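Local coordinates for microbial serine proteinases; subtilisin (Bacillus subtilis, PDB 2GKO), which cleaves peptide bonds as a cold-adapted, calcium-loaded serine protease of the subtilisin family, probably with broad specificity, at residues A[171-176]-A[290-295]. Numbering follows the deposited sequence.
Sequences PKPGSI and GNSAGS. With CA (calcium ion), chain D.
Pro-171 and Asn-291 bring two surface loops together, their CA atoms 6.5 Å apart; neither segment is helix or strand, and each makes a type II beta turn, Lys-172 to Ser-175 on one side and Gly-290 to Ala-293 on the other. The direct touch is small. Asn-291 lies alongside the Pro-171 ring and points the same way, its ND2 3.6 Å from CG of Pro-171, while Pro-171 CB and Asn-291 CB sit 4.0 Å apart. Because Asn-291 CG stands anti to its own carbonyl carbon (chi1 -64°), the amide is carried along the proline and meets it through van der Waals contact. Further along the first loop, the Pro-173 ring comes loosely near the hydroxyl of Ser-292. Between the segments themselves, a water makes the polar link, donating to Pro-171 O at 2.6 Å and lying 2.7 Å from Ser-292 OG. Each turn is tied within itself: Ser-175 OG donates to Lys-172 O at 2.7 Å, reinforcing a weak backbone bond, and Ala-293 N reaches Gly-290 O at 2.9 Å. Arg-208 serves both loops, with its backbone N bonded to Ser-175 OG and its NH2 to Asn-291 O. Just past the contact, Gly-294 O binds calcium at 2.3 Å, in a site shared with Asp-286, Ile-287, Gly-296 and Asp-298. With no direct hydrogen bond between the segments, the loop following strand 161-165 meets this calcium-binding loop through a proline-amide touch and one shared water, with Arg-208 hydrogen-bonded to both.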
ATOM      1  N   PRO A 171     -19.646   0.292  -4.638  1.00 11.57           N
ATOM      2  CA  PRO A 171     -19.436   1.699  -4.319  1.00 11.96           C
ATOM      3  C   PRO A 171     -20.243   2.259  -3.147  1.00 12.59           C
ATOM      4  O   PRO A 171     -20.126   3.453  -2.857  1.00 13.04           O
ATOM      5  CB  PRO A 171     -19.903   2.386  -5.613  1.00 11.19           C
ATOM      6  CG  PRO A 171     -21.020   1.542  -6.070  1.00 12.07           C
ATOM      7  CD  PRO A 171     -20.640   0.140  -5.700  1.00 11.61           C
ATOM      8  N   LYS A 172     -21.062   1.453  -2.488  1.00 13.35           N
ATOM      9  CA  LYS A 172     -21.991   2.039  -1.536  1.00 14.85           C
ATOM     10  C   LYS A 172     -21.295   2.689  -0.354  1.00 14.40           C
ATOM     11  O   LYS A 172     -20.277   2.198   0.105  1.00 14.32           O
ATOM     12  CB  LYS A 172     -23.003   1.017  -1.075  1.00 15.70           C
ATOM     13  CG  LYS A 172     -23.956   0.595  -2.192  1.00 19.93           C
ATOM     14  CD  LYS A 172     -24.999  -0.408  -1.677  1.00 23.92           C
ATOM     15  CE  LYS A 172     -26.145   0.317  -0.924  1.00 26.84           C
ATOM     16  NZ  LYS A 172     -27.344  -0.562  -0.671  1.00 28.80           N
ATOM     17  N   PRO A 173     -21.850   3.795   0.142  1.00 14.59           N
ATOM     18  CA  PRO A 173     -21.319   4.428   1.348  1.00 13.62           C
ATOM     19  C   PRO A 173     -21.196   3.483   2.529  1.00 13.60           C
ATOM     20  O   PRO A 173     -22.028   2.576   2.741  1.00 14.00           O
ATOM     21  CB  PRO A 173     -22.354   5.522   1.642  1.00 13.41           C
ATOM     22  CG  PRO A 173     -22.923   5.875   0.318  1.00 13.97           C
ATOM     23  CD  PRO A 173     -22.991   4.551  -0.409  1.00 14.27           C
ATOM     24  N   GLY A 174     -20.135   3.675   3.306  1.00 13.43           N
ATOM     25  CA  GLY A 174     -19.935   2.914   4.518  1.00 12.78           C
ATOM     26  C   GLY A 174     -19.390   1.506   4.323  1.00 13.06           C
ATOM     27  O   GLY A 174     -19.431   0.683   5.237  1.00 14.43           O
ATOM     28  N   SER A 175     -18.874   1.220   3.132  1.00 12.88           N
ATOM     29  CA  SER A 175     -18.361  -0.109   2.802  1.00 12.54           C
ATOM     30  C   SER A 175     -16.884  -0.333   3.154  1.00 12.54           C
ATOM     31  O   SER A 175     -16.367  -1.452   3.021  1.00 12.42           O
ATOM     32  CB  SER A 175     -18.606  -0.405   1.316  1.00 12.75           C
ATOM     33  OG  SER A 175     -18.163   0.633   0.452  1.00 11.88           O
ATOM     34  N   ILE A 176     -16.197   0.717   3.607  1.00 11.28           N
ATOM     35  CA  ILE A 176     -14.824   0.608   4.050  1.00 11.46           C
ATOM     36  C   ILE A 176     -14.660  -0.484   5.099  1.00 11.80           C
ATOM     37  O   ILE A 176     -15.500  -0.646   5.989  1.00 12.15           O
ATOM     38  CB  ILE A 176     -14.306   1.989   4.550  1.00 10.79           C
ATOM     39  CG1 ILE A 176     -12.794   1.944   4.783  1.00 10.69           C
ATOM     40  CG2 ILE A 176     -15.006   2.415   5.822  1.00 12.00           C
ATOM     41  CD1 ILE A 176     -12.204   3.259   5.247  1.00 12.03           C
ATOM     42  N   GLY A 290     -16.178   9.536  -9.937  1.00 15.49           N
ATOM     43  CA  GLY A 290     -16.482   8.264  -9.304  1.00 14.68           C
ATOM     44  C   GLY A 290     -17.714   8.438  -8.427  1.00 14.30           C
ATOM     45  O   GLY A 290     -18.059   9.546  -7.981  1.00 14.59           O
ATOM     46  N   ASN A 291     -18.402   7.339  -8.142  1.00 14.04           N
ATOM     47  CA  ASN A 291     -19.606   7.419  -7.332  1.00 14.57           C
ATOM     48  C   ASN A 291     -19.300   8.030  -5.981  1.00 14.24           C
ATOM     49  O   ASN A 291     -18.397   7.585  -5.299  1.00 13.28           O
ATOM     50  CB  ASN A 291     -20.234   6.030  -7.130  1.00 14.77           C
ATOM     51  CG  ASN A 291     -20.733   5.383  -8.429  1.00 16.63           C
ATOM     52  OD1 ASN A 291     -20.385   5.777  -9.536  1.00 21.99           O
ATOM     53  ND2 ASN A 291     -21.554   4.364  -8.272  1.00 19.61           N
ATOM     54  N   SER A 292     -20.038   9.078  -5.614  1.00 14.07           N
ATOM     55  CA  SER A 292     -19.885   9.802  -4.345  1.00 14.22           C
ATOM     56  C   SER A 292     -18.617  10.666  -4.266  1.00 14.12           C
ATOM     57  O   SER A 292     -18.320  11.231  -3.215  1.00 16.05           O
ATOM     58  CB  SER A 292     -19.973   8.879  -3.105  1.00 14.11           C
ATOM     59  OG  SER A 292     -21.190   8.159  -3.097  1.00 13.30           O
ATOM     60  N   ALA A 293     -17.875  10.765  -5.354  1.00 13.96           N
ATOM     61  CA  ALA A 293     -16.757  11.698  -5.399  1.00 14.65           C
ATOM     62  C   ALA A 293     -17.293  13.085  -5.732  1.00 16.00           C
ATOM     63  O   ALA A 293     -18.259  13.231  -6.485  1.00 17.01           O
ATOM     64  CB  ALA A 293     -15.737  11.268  -6.429  1.00 14.83           C
ATOM     65  N   GLY A 294     -16.658  14.099  -5.160  1.00 16.57           N
ATOM     66  CA  GLY A 294     -16.962  15.474  -5.526  1.00 16.92           C
ATOM     67  C   GLY A 294     -15.917  16.413  -4.984  1.00 17.26           C
ATOM     68  O   GLY A 294     -14.828  16.027  -4.581  1.00 16.03           O
ATOM     69  N   SER A 295     -16.258  17.692  -4.974  1.00 17.22           N
ATOM     70  CA  SER A 295     -15.341  18.694  -4.475  1.00 17.97           C
ATOM     71  C   SER A 295     -14.990  18.426  -3.029  1.00 17.12           C
ATOM     72  O   SER A 295     -15.850  18.105  -2.214  1.00 17.34           O
ATOM     73  CB  SER A 295     -15.956  20.088  -4.644  1.00 18.28           C
ATOM     74  OG  SER A 295     -16.272  20.290  -6.016  1.00 23.54           O
TER
HETATM   75 CA    CA D 612     -12.897  15.098  -3.876  1.00 15.12          CA
HETATM   76  O   HOH W   1     -21.282   5.593  -3.834  1.00 20.65           O
HETATM   77  O   HOH W   2     -10.924  13.838  -3.204  1.00 13.78           O